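Local coordinates for protein TRAP dicarboxylate transporter-DctP subunit (Desulfovibrio desulfuricans subsp. desulfuricans, PDB 4NHB) that binds sn-glycerol-3-phosphate and, as the periplasmic solute-binding subunit of a TRAP transporter, probably delivers it to the membrane components for uptake, at residues Met168-Leu177 and Asp202-Ala214. Sequence-based numbering, arbitrary orientation.
Sequences MRMRVPNIPL and DQGVIDGGDSPLA. With G3P (sn-glycerol-3-phosphate), chain P.
Asp-207 and Arg-169 are joined by two hydrogen bonds. The Asp-207 N donates to Arg-169 O (2.8 Å), and in return the Asp-207 carboxylate accepts Arg-169 N through OD2 at 2.9 Å. The N-H comes from the anti side, 29° out of the carboxylate plane. A short acid suits this place, because its carboxylate stands in for a backbone carbonyl and accepts Arg-169 N. One step on, Arg-171 N donates to Gly-208 O (2.7 Å), whereas Gly-208 N, buried here, finds no partner in the model. Met-170, bent at chi2 and chi3, curls its thioether against the glycine backbone, SD 3.5 Å from Gly-208 C and CE beside Gly-209 N; a bare glycine lets the sulfur come so near. Ile-206 CD1 packs on Arg-171 CB.

Met-170 and Gly-208 form a single parallel bridge between strands 169-172 and 208-212, the two ends of a beta-alpha-beta-alpha-beta run in the periplasmic binding protein fold, with strand 188-191 between them in sequence. From the bridge the strands splay, and three waters link Arg-171 with Asp-210 and Ser-211. Arg-171 has CG anti to its backbone N and a bend at chi2 (-104°), which bring the guanidinium to the phosphate in a two-pronged bond: NH1 to G3P O3P at 2.7 Å and NH2 to G3P O2P at 2.8 Å. NH1 also donates to water 2, which bonds to Ser-211 OG and Asp-210 O, while Pro-173 N sits above one guanidinium face, offset toward its rim. Asp-210 forms a salt bridge with Arg-151, which itself hydrogen-bonds the ligand.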
# COMPACT_ATOMS: atom_id res chain seq x y z
N MET A 168 -15.15 20.27 0.15
CA MET A 168 -15.31 18.81 0.20
C MET A 168 -14.42 18.23 1.25
O MET A 168 -13.24 18.38 1.17
CB MET A 168 -14.91 18.18 -1.12
CG MET A 168 -15.96 18.24 -2.18
SD MET A 168 -15.54 17.08 -3.48
CE MET A 168 -16.43 15.64 -2.96
N ARG A 169 -15.00 17.57 2.24
CA ARG A 169 -14.22 16.98 3.30
C ARG A 169 -13.77 15.60 2.81
O ARG A 169 -14.54 14.65 2.87
CB ARG A 169 -15.06 16.82 4.56
CG ARG A 169 -15.48 18.15 5.21
CD ARG A 169 -16.50 17.92 6.31
NE ARG A 169 -16.37 18.93 7.37
CZ ARG A 169 -16.85 20.17 7.29
NH1 ARG A 169 -16.68 21.01 8.31
NH2 ARG A 169 -17.52 20.58 6.21
N MET A 170 -12.54 15.48 2.33
CA MET A 170 -12.11 14.15 1.84
C MET A 170 -11.22 13.43 2.85
O MET A 170 -10.26 13.99 3.38
CB MET A 170 -11.39 14.25 0.51
CG MET A 170 -12.13 14.95 -0.57
SD MET A 170 -13.51 14.04 -1.20
CE MET A 170 -12.73 13.04 -2.44
N ARG A 171 -11.50 12.16 3.09
CA ARG A 171 -10.60 11.35 3.88
C ARG A 171 -9.23 11.27 3.22
O ARG A 171 -9.14 11.20 2.02
CB ARG A 171 -11.15 9.94 4.04
CG ARG A 171 -10.32 9.08 5.01
CD ARG A 171 -9.44 8.06 4.23
NE ARG A 171 -8.41 7.46 5.07
CZ ARG A 171 -7.67 6.42 4.71
NH1 ARG A 171 -7.83 5.86 3.52
NH2 ARG A 171 -6.75 5.96 5.53
N VAL A 172 -8.19 11.30 4.04
CA VAL A 172 -6.85 11.00 3.58
C VAL A 172 -6.20 10.15 4.64
O VAL A 172 -6.57 10.24 5.79
CB VAL A 172 -5.99 12.26 3.36
CG1 VAL A 172 -6.63 13.14 2.30
CG2 VAL A 172 -5.82 13.02 4.64
N PRO A 173 -5.28 9.28 4.24
CA PRO A 173 -4.48 8.53 5.22
C PRO A 173 -3.64 9.50 6.03
O PRO A 173 -3.26 10.54 5.47
CB PRO A 173 -3.58 7.67 4.34
CG PRO A 173 -4.36 7.40 3.10
CD PRO A 173 -5.06 8.79 2.87
N ASN A 174 -3.33 9.16 7.27
CA ASN A 174 -2.51 10.02 8.14
C ASN A 174 -1.03 9.70 7.96
O ASN A 174 -0.38 9.18 8.85
CB ASN A 174 -2.90 9.85 9.60
CG ASN A 174 -2.39 10.99 10.49
OD1 ASN A 174 -1.84 11.98 10.02
ND2 ASN A 174 -2.57 10.85 11.78
N ILE A 175 -0.54 9.99 6.77
CA ILE A 175 0.82 9.73 6.37
C ILE A 175 1.25 10.98 5.62
O ILE A 175 0.49 11.53 4.85
CB ILE A 175 0.90 8.50 5.38
CG1 ILE A 175 0.27 7.25 5.99
CG2 ILE A 175 2.34 8.25 4.98
CD1 ILE A 175 0.30 5.98 5.07
N PRO A 176 2.47 11.47 5.85
CA PRO A 176 2.78 12.78 5.27
C PRO A 176 2.60 12.91 3.75
O PRO A 176 2.01 13.88 3.21
CB PRO A 176 4.24 12.97 5.70
CG PRO A 176 4.27 12.36 7.06
CD PRO A 176 3.42 11.10 6.91
N LEU A 177 3.07 11.93 3.00
CA LEU A 177 2.97 12.03 1.56
C LEU A 177 1.51 12.26 1.07
O LEU A 177 1.28 12.94 0.07
CB LEU A 177 3.66 10.82 0.91
CG LEU A 177 2.83 9.59 0.62
CD1 LEU A 177 2.21 9.78 -0.73
CD2 LEU A 177 3.70 8.33 0.61
N ASP A 202 -20.16 5.96 7.28
CA ASP A 202 -21.48 5.78 7.92
C ASP A 202 -21.93 7.02 8.69
O ASP A 202 -23.14 7.27 8.77
CB ASP A 202 -21.48 4.62 8.93
CG ASP A 202 -21.49 3.26 8.27
OD1 ASP A 202 -21.79 3.15 7.07
OD2 ASP A 202 -21.19 2.29 9.00
N GLN A 203 -20.98 7.75 9.27
CA GLN A 203 -21.27 8.93 10.08
C GLN A 203 -21.72 10.15 9.25
O GLN A 203 -22.42 11.01 9.76
CB GLN A 203 -20.06 9.31 10.93
CG GLN A 203 -19.87 8.48 12.19
CD GLN A 203 -18.53 8.75 12.88
OE1 GLN A 203 -17.71 9.55 12.40
NE2 GLN A 203 -18.32 8.10 14.01
N GLY A 204 -21.30 10.25 8.00
CA GLY A 204 -21.95 11.16 7.07
C GLY A 204 -21.45 12.59 6.94
O GLY A 204 -22.09 13.39 6.24
N VAL A 205 -20.34 12.94 7.60
CA VAL A 205 -19.80 14.30 7.47
C VAL A 205 -18.81 14.39 6.30
O VAL A 205 -18.92 15.33 5.50
CB VAL A 205 -19.18 14.89 8.81
CG1 VAL A 205 -20.29 15.15 9.96
CG2 VAL A 205 -18.00 14.04 9.30
N ILE A 206 -17.86 13.44 6.18
CA ILE A 206 -16.93 13.42 5.01
C ILE A 206 -17.67 13.11 3.72
O ILE A 206 -18.62 12.32 3.71
CB ILE A 206 -15.76 12.39 5.13
CG1 ILE A 206 -16.24 10.96 4.96
CG2 ILE A 206 -15.01 12.55 6.44
CD1 ILE A 206 -15.13 9.97 4.76
N ASP A 207 -17.21 13.71 2.62
CA ASP A 207 -17.89 13.57 1.33
C ASP A 207 -17.25 12.53 0.42
O ASP A 207 -17.86 12.12 -0.57
CB ASP A 207 -17.90 14.91 0.62
CG ASP A 207 -18.49 15.99 1.48
OD1 ASP A 207 -19.61 15.75 1.98
OD2 ASP A 207 -17.83 17.03 1.70
N GLY A 208 -16.04 12.11 0.77
CA GLY A 208 -15.35 11.08 -0.01
C GLY A 208 -13.89 10.89 0.39
O GLY A 208 -13.50 11.16 1.53
N GLY A 209 -13.09 10.43 -0.56
CA GLY A 209 -11.68 10.13 -0.38
C GLY A 209 -11.12 9.55 -1.67
O GLY A 209 -11.73 9.69 -2.70
N ASP A 210 -9.94 8.91 -1.63
CA ASP A 210 -9.50 8.15 -2.80
C ASP A 210 -8.83 6.88 -2.25
O ASP A 210 -8.08 6.94 -1.27
CB ASP A 210 -8.50 8.93 -3.65
CG ASP A 210 -7.27 9.34 -2.89
OD1 ASP A 210 -7.36 10.33 -2.12
OD2 ASP A 210 -6.19 8.72 -3.04
N SER A 211 -9.12 5.77 -2.91
CA SER A 211 -8.64 4.44 -2.52
C SER A 211 -8.43 3.58 -3.73
O SER A 211 -9.00 3.84 -4.80
CB SER A 211 -9.64 3.76 -1.62
OG SER A 211 -9.62 4.26 -0.29
N PRO A 212 -7.62 2.52 -3.58
CA PRO A 212 -7.64 1.49 -4.62
C PRO A 212 -9.05 0.90 -4.79
O PRO A 212 -9.83 0.88 -3.82
CB PRO A 212 -6.69 0.40 -4.07
CG PRO A 212 -5.81 1.11 -3.09
CD PRO A 212 -6.68 2.20 -2.48
N LEU A 213 -9.35 0.37 -5.97
CA LEU A 213 -10.66 -0.22 -6.19
C LEU A 213 -10.91 -1.39 -5.28
O LEU A 213 -12.04 -1.61 -4.87
CB LEU A 213 -10.85 -0.65 -7.64
CG LEU A 213 -11.09 0.53 -8.60
CD1 LEU A 213 -10.66 0.22 -10.03
CD2 LEU A 213 -12.55 0.97 -8.58
N ALA A 214 -9.86 -2.12 -4.92
CA ALA A 214 -10.03 -3.25 -4.03
C ALA A 214 -10.68 -2.80 -2.72
O ALA A 214 -11.53 -3.48 -2.16
CB ALA A 214 -8.67 -3.94 -3.76
O1 G3P P . 0.60 2.46 1.74
C1 G3P P . -0.15 3.44 2.40
C2 G3P P . -1.65 3.14 2.25
O2 G3P P . -1.93 1.88 2.78
C3 G3P P . -2.46 4.21 2.99
O1P G3P P . -3.72 4.32 2.41
O4P G3P P . -4.59 2.12 2.96
O2P G3P P . -4.98 4.04 4.58
O3P G3P P . -6.24 3.95 2.44
P G3P P . -4.95 3.56 3.15
O HOH W 1 -8.37 8.83 0.84
O HOH W 2 -9.62 6.48 1.23
O HOH W 3 -8.63 12.32 -0.76